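Local coordinates for protein alternansucrase (Leuconostoc mesenteroides, PDB 6HVG) that belongs to glycosyl hydrolase family 70, with a TIM-barrel core, a bound calcium ion and cell-wall-binding-type repeats toward both ends of the chain, at residues T882-G887 with L930-A935; K888-S893 with Q903-Q908; I734-D739 with N817-P822. All blocks are in the same frame, centred on the assembly; numbering follows the deposited sequence.

Interaction 1 (T882-G887 with L930-A935); sequences TSVRFG and LHMGKA
The Phe886 ring meets 930-935 chiefly with its edge: the carbonyl oxygen of Met932 lies in the ring plane, 3.4 Å from CD1, with the carbonyl oxygen of His931 further along the same rim near CE1. Gly933 CA approaches obliquely, 4.2 Å from CE1. CG stands anti to the carbonyl carbon of Phe886 (chi1 -56°), which carries the ring, just after strand 881-885, toward the turn that follows strand 927-931. His931 is the centre of that turn, an inverse gamma turn closed by a weak bond from Met932 N to Leu930 O.

Beside the ring the contact is aliphatic. Met932, its chain bent at chi2 and chi3, folds its terminal methyl back toward the strand, and CE packs against both branches of Val884, 3.4 Å from CG2. Leu930 reaches in with CD2, which sits 3.8 Å from Thr882 CB and 4.1 Å from Val884 CG2. No direct hydrogen bond joins the segments, which run in similar directions (23° apart) and belong to two different antiparallel sheets, consistent with a beta-sandwich. Leu930 also touches Ile913 of strand 910-915, and Met932 touches Leu972 of strand 971-975.

One water spans the gap, donating to Arg885 O at 2.9 Å and to Met932 O at 2.7 Å. The chemistry is thus apolar packing between the strands, with Met932 O taking a water hydrogen bond and probably a weak favourable contact from the ring-edge hydrogens of Phe886.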
loop_
_atom_site.group_PDB
_atom_site.type_symbol
_atom_site.label_atom_id
_atom_site.label_comp_id
_atom_site.label_asym_id
_atom_site.label_seq_id
_atom_site.Cartn_x
_atom_site.Cartn_y
_atom_site.Cartn_z
ATOM N N THR A 882 -11.033 35.060 -8.895
ATOM C CA THR A 882 -11.543 35.552 -10.152
ATOM C C THR A 882 -10.597 35.215 -11.295
ATOM O O THR A 882 -9.462 35.672 -11.326
ATOM C CB THR A 882 -11.807 37.068 -10.099
ATOM O OG1 THR A 882 -10.639 37.766 -9.662
ATOM C CG2 THR A 882 -12.949 37.355 -9.153
ATOM N N SER A 883 -11.087 34.395 -12.221
ATOM C CA SER A 883 -10.310 33.919 -13.378
ATOM C C SER A 883 -11.016 34.328 -14.650
ATOM O O SER A 883 -12.216 34.082 -14.797
ATOM C CB SER A 883 -10.132 32.391 -13.354
ATOM O OG SER A 883 -9.293 31.936 -14.403
ATOM N N VAL A 884 -10.260 34.933 -15.564
ATOM C CA VAL A 884 -10.785 35.505 -16.794
ATOM C C VAL A 884 -9.985 35.021 -17.988
ATOM O O VAL A 884 -8.793 34.844 -17.870
ATOM C CB VAL A 884 -10.695 37.056 -16.783
ATOM C CG1 VAL A 884 -11.085 37.637 -18.136
ATOM C CG2 VAL A 884 -11.563 37.630 -15.663
ATOM N N ARG A 885 -10.653 34.794 -19.116
ATOM C CA ARG A 885 -10.005 34.631 -20.414
ATOM C C ARG A 885 -10.579 35.716 -21.348
ATOM O O ARG A 885 -11.777 35.953 -21.348
ATOM C CB ARG A 885 -10.246 33.223 -21.001
ATOM C CG ARG A 885 -9.481 32.056 -20.338
ATOM C CD ARG A 885 -7.929 32.107 -20.465
ATOM N NE ARG A 885 -7.403 31.573 -21.723
ATOM C CZ ARG A 885 -7.398 30.279 -22.048
ATOM N NH1 ARG A 885 -7.866 29.348 -21.224
ATOM N NH2 ARG A 885 -6.916 29.903 -23.222
ATOM N N PHE A 886 -9.741 36.325 -22.189
ATOM C CA PHE A 886 -10.123 37.502 -22.977
ATOM C C PHE A 886 -10.730 37.318 -24.391
ATOM O O PHE A 886 -11.522 38.155 -24.807
ATOM C CB PHE A 886 -8.921 38.429 -23.095
ATOM C CG PHE A 886 -8.343 38.839 -21.783
ATOM C CD1 PHE A 886 -9.080 39.604 -20.891
ATOM C CD2 PHE A 886 -7.064 38.446 -21.428
ATOM C CE1 PHE A 886 -8.547 39.988 -19.668
ATOM C CE2 PHE A 886 -6.521 38.829 -20.210
ATOM C CZ PHE A 886 -7.269 39.606 -19.323
ATOM N N GLY A 887 -10.342 36.289 -25.146
ATOM C CA GLY A 887 -10.779 36.116 -26.534
ATOM C C GLY A 887 -9.597 35.753 -27.388
ATOM O O GLY A 887 -8.522 35.663 -26.861
ATOM N N LEU A 930 -14.978 41.222 -11.793
ATOM C CA LEU A 930 -14.345 40.468 -12.866
ATOM C C LEU A 930 -13.809 41.426 -13.918
ATOM O O LEU A 930 -14.570 42.039 -14.634
ATOM C CB LEU A 930 -15.358 39.551 -13.538
ATOM C CG LEU A 930 -15.712 38.214 -12.884
ATOM C CD1 LEU A 930 -16.811 37.538 -13.677
ATOM C CD2 LEU A 930 -14.505 37.301 -12.777
ATOM N N HIS A 931 -12.495 41.540 -14.031
ATOM C CA HIS A 931 -11.913 42.408 -15.047
ATOM C C HIS A 931 -11.887 41.664 -16.398
ATOM O O HIS A 931 -10.879 41.070 -16.798
ATOM C CB HIS A 931 -10.507 42.893 -14.632
ATOM C CG HIS A 931 -10.473 43.590 -13.313
ATOM N ND1 HIS A 931 -10.233 42.925 -12.129
ATOM C CD2 HIS A 931 -10.662 44.887 -12.990
ATOM C CE1 HIS A 931 -10.277 43.785 -11.131
ATOM N NE2 HIS A 931 -10.536 44.983 -11.629
ATOM N N MET A 932 -13.016 41.729 -17.093
ATOM C CA MET A 932 -13.189 41.099 -18.397
ATOM C C MET A 932 -12.299 41.711 -19.474
ATOM O O MET A 932 -12.149 41.132 -20.538
ATOM C CB MET A 932 -14.639 41.239 -18.853
ATOM C CG MET A 932 -15.649 40.474 -18.009
ATOM S SD MET A 932 -15.476 38.691 -18.193
ATOM C CE MET A 932 -14.686 38.305 -16.685
ATOM N N GLY A 933 -11.793 42.917 -19.223
ATOM C CA GLY A 933 -10.757 43.508 -20.047
ATOM C C GLY A 933 -11.214 44.663 -20.905
ATOM O O GLY A 933 -12.369 44.769 -21.260
ATOM N N LYS A 934 -10.266 45.504 -21.283
ATOM C CA LYS A 934 -10.510 46.706 -22.090
ATOM C C LYS A 934 -10.835 46.403 -23.559
ATOM O O LYS A 934 -11.149 47.306 -24.334
ATOM C CB LYS A 934 -9.294 47.642 -21.966
ATOM C CG LYS A 934 -9.013 48.020 -20.507
ATOM C CD LYS A 934 -8.667 49.486 -20.270
ATOM C CE LYS A 934 -9.109 49.971 -18.886
ATOM N NZ LYS A 934 -8.341 49.301 -17.797
ATOM N N ALA A 935 -10.733 45.135 -23.946
ATOM C CA ALA A 935 -11.296 44.658 -25.205
ATOM C C ALA A 935 -12.799 44.405 -25.116
ATOM O O ALA A 935 -13.414 44.119 -26.122
ATOM C CB ALA A 935 -10.567 43.402 -25.656
HETATM O O HOH W 1 -12.891 38.561 -20.920
#

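Interaction 2 (K888-S893 with Q903-Q908); sequences KGIMTS and QDYKNQ
Lys888, Tyr905 and Ile890 lose the most surface in this contact, and Tyr905 is touched by both of the others. Ile890 lies over one face of the tyrosine ring: its CD1 methyl is 3.9 Å from the ring centroid and 20° off the normal, a CH-pi contact displaced toward the CG and CD2 side of the ring. CG1 follows the same path lower down and meets Tyr905 CB at 3.6 Å, so the ethyl branch of Ile890 lines the base of the tyrosine as well as its ring. With CG between its backbone N and carbonyl carbon (chi1 75°), Tyr905 turns a ring face to Ile890 CD1. Its hydroxyl reaches beyond the contact to a weak hydrogen bond with Thr897 OG1.

Lys888 meets the same part of the chain from its backbone end. Its N is 3.8 Å from Tyr905 CB and 3.0 Å from Gln908 OE1, whose extended side chain also brings that oxygen close to Lys888 CB. The aliphatic part of the lysine then runs out past Asp904, CD lying 4.4 Å from OD2. The ammonium group does not close on this carboxylate; it bonds instead to the carbonyl of Arg1019, and Asp904 probably contributes only a longer-range attraction.

Both segments belong to the long connection between strands 881-885 and 910-915 of the antiparallel sheet. Residues 904-906 have helical backbone angles, Gln908 N bonds to Tyr905 O, and this stretch rests on the outgoing limb of the connection. The chemistry implies a small apolar contact, the ethyl branch of Ile890 on the face and CB of Tyr905, with the Gln908 amide oxygen in the buried part and Asp904 and the Lys888 chain on the more exposed side.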
loop_
_atom_site.group_PDB
_atom_site.type_symbol
_atom_site.label_atom_id
_atom_site.label_comp_id
_atom_site.label_asym_id
_atom_site.label_seq_id
_atom_site.Cartn_x
_atom_site.Cartn_y
_atom_site.Cartn_z
ATOM N N LYS A 888 -9.758 35.573 -28.695
ATOM C CA LYS A 888 -8.736 34.891 -29.488
ATOM C C LYS A 888 -7.368 35.543 -29.551
ATOM O O LYS A 888 -6.345 34.880 -29.262
ATOM C CB LYS A 888 -9.180 34.582 -30.900
ATOM C CG LYS A 888 -8.454 33.364 -31.444
ATOM C CD LYS A 888 -8.773 33.102 -32.906
ATOM C CE LYS A 888 -8.532 31.647 -33.321
ATOM N NZ LYS A 888 -9.633 30.723 -32.899
ATOM N N GLY A 889 -7.291 36.801 -29.911
ATOM C CA GLY A 889 -5.954 37.418 -29.967
ATOM C C GLY A 889 -5.670 38.375 -28.825
ATOM O O GLY A 889 -4.730 39.164 -28.892
ATOM N N ILE A 890 -6.507 38.353 -27.787
ATOM C CA ILE A 890 -6.398 39.290 -26.662
ATOM C C ILE A 890 -5.637 38.641 -25.520
ATOM O O ILE A 890 -6.096 37.682 -24.927
ATOM C CB ILE A 890 -7.779 39.732 -26.136
ATOM C CG1 ILE A 890 -8.711 40.190 -27.278
ATOM C CG2 ILE A 890 -7.643 40.862 -25.132
ATOM C CD1 ILE A 890 -8.187 41.352 -28.106
ATOM N N MET A 891 -4.475 39.187 -25.206
ATOM C CA MET A 891 -3.555 38.563 -24.278
ATOM C C MET A 891 -3.469 39.222 -22.912
ATOM O O MET A 891 -2.944 38.611 -21.997
ATOM C CB MET A 891 -2.160 38.498 -24.917
ATOM C CG MET A 891 -2.172 37.936 -26.339
ATOM S SD MET A 891 -3.056 36.360 -26.405
ATOM C CE MET A 891 -2.472 35.740 -27.987
ATOM N N THR A 892 -4.020 40.427 -22.756
ATOM C CA THR A 892 -3.883 41.213 -21.526
ATOM C C THR A 892 -5.171 41.932 -21.149
ATOM O O THR A 892 -6.047 42.100 -21.972
ATOM C CB THR A 892 -2.770 42.261 -21.708
ATOM O OG1 THR A 892 -1.616 41.634 -22.282
ATOM C CG2 THR A 892 -2.333 42.872 -20.365
ATOM N N SER A 893 -5.275 42.336 -19.884
ATOM C CA SER A 893 -6.340 43.239 -19.384
ATOM C C SER A 893 -6.553 44.484 -20.215
ATOM O O SER A 893 -7.678 44.840 -20.535
ATOM C CB SER A 893 -5.993 43.724 -17.976
ATOM O OG SER A 893 -6.178 42.701 -17.028
ATOM N N GLN A 903 -11.985 40.052 -35.576
ATOM C CA GLN A 903 -13.015 40.446 -34.616
ATOM C C GLN A 903 -13.525 39.293 -33.764
ATOM O O GLN A 903 -14.348 39.513 -32.880
ATOM C CB GLN A 903 -14.174 41.150 -35.330
ATOM C CG GLN A 903 -13.767 42.521 -35.858
ATOM C CD GLN A 903 -13.365 43.494 -34.758
ATOM O OE1 GLN A 903 -12.274 44.065 -34.796
ATOM N NE2 GLN A 903 -14.246 43.689 -33.774
ATOM N N ASP A 904 -12.994 38.085 -33.985
ATOM C CA ASP A 904 -13.440 36.880 -33.277
ATOM C C ASP A 904 -13.496 37.075 -31.770
ATOM O O ASP A 904 -14.378 36.545 -31.113
ATOM C CB ASP A 904 -12.525 35.689 -33.585
ATOM C CG ASP A 904 -12.588 35.243 -35.049
ATOM O OD1 ASP A 904 -12.949 36.060 -35.918
ATOM O OD2 ASP A 904 -12.252 34.071 -35.334
ATOM N N TYR A 905 -12.552 37.837 -31.230
ATOM C CA TYR A 905 -12.452 38.065 -29.786
ATOM C C TYR A 905 -13.678 38.647 -29.092
ATOM O O TYR A 905 -13.911 38.348 -27.913
ATOM C CB TYR A 905 -11.246 38.962 -29.467
ATOM C CG TYR A 905 -11.417 40.437 -29.783
ATOM C CD1 TYR A 905 -11.071 40.944 -31.032
ATOM C CD2 TYR A 905 -11.896 41.319 -28.837
ATOM C CE1 TYR A 905 -11.199 42.287 -31.335
ATOM C CE2 TYR A 905 -12.030 42.674 -29.127
ATOM C CZ TYR A 905 -11.680 43.155 -30.380
ATOM O OH TYR A 905 -11.800 44.496 -30.686
ATOM N N LYS A 906 -14.433 39.495 -29.787
ATOM C CA LYS A 906 -15.485 40.281 -29.136
ATOM C C LYS A 906 -16.553 39.425 -28.447
ATOM O O LYS A 906 -17.016 39.776 -27.355
ATOM C CB LYS A 906 -16.130 41.294 -30.106
ATOM C CG LYS A 906 -15.678 42.744 -29.890
ATOM C CD LYS A 906 -16.437 43.401 -28.731
ATOM C CE LYS A 906 -16.283 44.918 -28.631
ATOM N NZ LYS A 906 -14.980 45.365 -28.068
ATOM N N ASN A 907 -16.930 38.305 -29.064
ATOM C CA ASN A 907 -17.931 37.420 -28.476
ATOM C C ASN A 907 -17.354 36.202 -27.773
ATOM O O ASN A 907 -18.083 35.269 -27.437
ATOM C CB ASN A 907 -18.943 37.038 -29.548
ATOM C CG ASN A 907 -19.640 38.259 -30.127
ATOM O OD1 ASN A 907 -19.461 38.581 -31.303
ATOM N ND2 ASN A 907 -20.393 38.974 -29.292
ATOM N N GLN A 908 -16.052 36.234 -27.533
ATOM C CA GLN A 908 -15.334 35.145 -26.869
ATOM C C GLN A 908 -14.902 35.638 -25.466
ATOM O O GLN A 908 -15.245 36.756 -25.069
ATOM C CB GLN A 908 -14.125 34.726 -27.709
ATOM C CG GLN A 908 -14.488 34.026 -28.983
ATOM C CD GLN A 908 -13.298 33.663 -29.841
ATOM O OE1 GLN A 908 -12.154 33.939 -29.506
ATOM N NE2 GLN A 908 -13.572 33.003 -30.959
#

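Interaction 3 (I734-D739 with N817-P822); sequences IANSGD and NKDTVP
A single amide, that of Asn736, faces two ways at once, tightening its own turn with its oxygen and reaching across to Asp819 with its nitrogen. The first half of this is an Asx turn: OD1 accepts from the backbone N of Gly738 at 2.9 Å, where the chain turns after the short strand 735-736. The second half is a nearly straight hydrogen bond from ND2 to Asp819 OD2, also 2.9 Å long, with an N-H...O angle of 169°. The carboxylate oxygen lies almost in the plane of the amide, whereas the donor stands somewhat out of the carboxylate plane, on the anti side of OD2; the two flat groups are turned 32° against each other.

Asn736 carries its CG anti to the backbone N (chi1 -178°), which extends the amide away from its strand toward 817-822. Lys818 passes the amide at about a right angle, and it is the carbon chain, rather than the ammonium, that does the touching: CE is 3.2 Å from OD1, and CD follows at 3.8 Å. The chain bends at its last torsion, leaving NZ 4.0 Å from Gly738 CA.

The contact joins two parts of the fold. Strand 735-736 pairs with 862-866 in the antiparallel sheet, while 817-820 lead into 821-825, a strand of the parallel TIM barrel. Asp819 has further partners in Asp1041, of helix 1038-1041, which takes its backbone N, and Ser1036, just before that helix. Its two carboxylate oxygens therefore serve different elements, which would help to fix the rotation of the group; OD1 takes the serine hydroxyl and OD2 the amide nitrogen of Asn736.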
loop_
_atom_site.group_PDB
_atom_site.type_symbol
_atom_site.label_atom_id
_atom_site.label_comp_id
_atom_site.label_asym_id
_atom_site.label_seq_id
_atom_site.Cartn_x
_atom_site.Cartn_y
_atom_site.Cartn_z
ATOM N N ILE A 734 -1.528 34.312 -13.022
ATOM C CA ILE A 734 -1.917 35.608 -12.463
ATOM C C ILE A 734 -2.104 36.611 -13.581
ATOM O O ILE A 734 -3.117 37.309 -13.621
ATOM C CB ILE A 734 -0.863 36.132 -11.474
ATOM C CG1 ILE A 734 -0.879 35.272 -10.198
ATOM C CG2 ILE A 734 -1.100 37.601 -11.149
ATOM C CD1 ILE A 734 0.273 35.522 -9.240
ATOM N N ALA A 735 -1.124 36.673 -14.484
ATOM C CA ALA A 735 -1.242 37.481 -15.702
ATOM C C ALA A 735 -0.506 36.798 -16.847
ATOM O O ALA A 735 0.582 37.213 -17.231
ATOM C CB ALA A 735 -0.699 38.879 -15.481
ATOM N N ASN A 736 -1.123 35.749 -17.377
ATOM C CA ASN A 736 -0.519 34.933 -18.423
ATOM C C ASN A 736 -0.936 35.435 -19.793
ATOM O O ASN A 736 -2.029 35.135 -20.247
ATOM C CB ASN A 736 -0.914 33.458 -18.239
ATOM C CG ASN A 736 -0.288 32.552 -19.264
ATOM O OD1 ASN A 736 0.229 33.008 -20.240
ATOM N ND2 ASN A 736 -0.325 31.261 -19.026
ATOM N N SER A 737 -0.044 36.193 -20.426
ATOM C CA SER A 737 -0.253 36.737 -21.761
ATOM C C SER A 737 0.382 35.898 -22.884
ATOM O O SER A 737 0.497 36.361 -24.005
ATOM C CB SER A 737 0.321 38.142 -21.811
ATOM O OG SER A 737 1.745 38.142 -21.787
ATOM N N GLY A 738 0.816 34.682 -22.575
ATOM C CA GLY A 738 1.501 33.841 -23.536
ATOM C C GLY A 738 2.935 34.220 -23.850
ATOM O O GLY A 738 3.523 33.647 -24.757
ATOM N N ASP A 739 3.518 35.153 -23.109
ATOM C CA ASP A 739 4.868 35.660 -23.417
ATOM C C ASP A 739 6.033 34.802 -22.839
ATOM O O ASP A 739 7.140 34.871 -23.368
ATOM C CB ASP A 739 5.013 37.154 -23.013
ATOM C CG ASP A 739 5.084 37.388 -21.469
ATOM O OD1 ASP A 739 4.457 36.638 -20.685
ATOM O OD2 ASP A 739 5.759 38.351 -21.045
ATOM N N ASN A 817 -8.498 27.164 -17.692
ATOM C CA ASN A 817 -7.065 27.462 -17.570
ATOM C C ASN A 817 -6.329 27.452 -18.912
ATOM O O ASN A 817 -6.441 26.495 -19.703
ATOM C CB ASN A 817 -6.378 26.463 -16.621
ATOM C CG ASN A 817 -6.438 26.880 -15.149
ATOM O OD1 ASN A 817 -6.790 28.000 -14.817
ATOM N ND2 ASN A 817 -6.084 25.948 -14.256
ATOM N N LYS A 818 -5.545 28.499 -19.128
ATOM C CA LYS A 818 -4.620 28.564 -20.241
ATOM C C LYS A 818 -3.394 27.653 -19.999
ATOM O O LYS A 818 -3.031 27.345 -18.860
ATOM C CB LYS A 818 -4.160 30.009 -20.439
ATOM C CG LYS A 818 -3.284 30.267 -21.656
ATOM C CD LYS A 818 -2.982 31.751 -21.808
ATOM C CE LYS A 818 -1.698 31.999 -22.582
ATOM N NZ LYS A 818 -1.733 31.458 -23.965
ATOM N N ASP A 819 -2.775 27.213 -21.087
ATOM C CA ASP A 819 -1.560 26.398 -21.059
ATOM C C ASP A 819 -1.757 25.086 -20.285
ATOM O O ASP A 819 -1.041 24.803 -19.326
ATOM C CB ASP A 819 -0.370 27.205 -20.503
ATOM C CG ASP A 819 0.159 28.240 -21.481
ATOM O OD1 ASP A 819 0.234 27.941 -22.699
ATOM O OD2 ASP A 819 0.531 29.359 -21.034
ATOM N N THR A 820 -2.736 24.305 -20.711
ATOM C CA THR A 820 -2.913 22.928 -20.254
ATOM C C THR A 820 -3.817 22.178 -21.236
ATOM O O THR A 820 -4.664 22.804 -21.886
ATOM C CB THR A 820 -3.546 22.860 -18.833
ATOM O OG1 THR A 820 -3.367 21.549 -18.280
ATOM C CG2 THR A 820 -5.031 23.161 -18.855
ATOM N N VAL A 821 -3.647 20.861 -21.330
ATOM C CA VAL A 821 -4.659 20.009 -21.916
ATOM C C VAL A 821 -5.468 19.396 -20.783
ATOM O O VAL A 821 -4.990 18.507 -20.088
ATOM C CB VAL A 821 -4.052 18.869 -22.731
ATOM C CG1 VAL A 821 -5.166 17.947 -23.233
ATOM C CG2 VAL A 821 -3.189 19.382 -23.882
ATOM N N PRO A 822 -6.689 19.881 -20.547
ATOM C CA PRO A 822 -7.443 19.290 -19.434
ATOM C C PRO A 822 -7.879 17.856 -19.707
ATOM O O PRO A 822 -8.071 17.488 -20.855
ATOM C CB PRO A 822 -8.652 20.205 -19.300
ATOM C CG PRO A 822 -8.802 20.816 -20.645
ATOM C CD PRO A 822 -7.410 20.993 -21.173
#

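How the interactions relate
All three contacts cluster on one side of the chain. Interaction 1 is a buried meeting of two sheets, largely apolar; interaction 2, nested within the loop that interaction 1 closes, is a smaller buried contact with a charged, more exposed rim; interaction 3 is only partly buried and relies on side-chain hydrogen bonding where the barrel meets the antiparallel sheet. Interactions 1 and 3 reach the same sheet, and Arg885 packs against the backbone at Asn817 and Lys818. Interactions 1 and 2 are joined by probable hydrogen bonds, from Lys934 N to Ser893 O and from Lys906 NZ to Ala935 O. Met891 and Thr892 of interaction 2 pack on Ser737 of interaction 3.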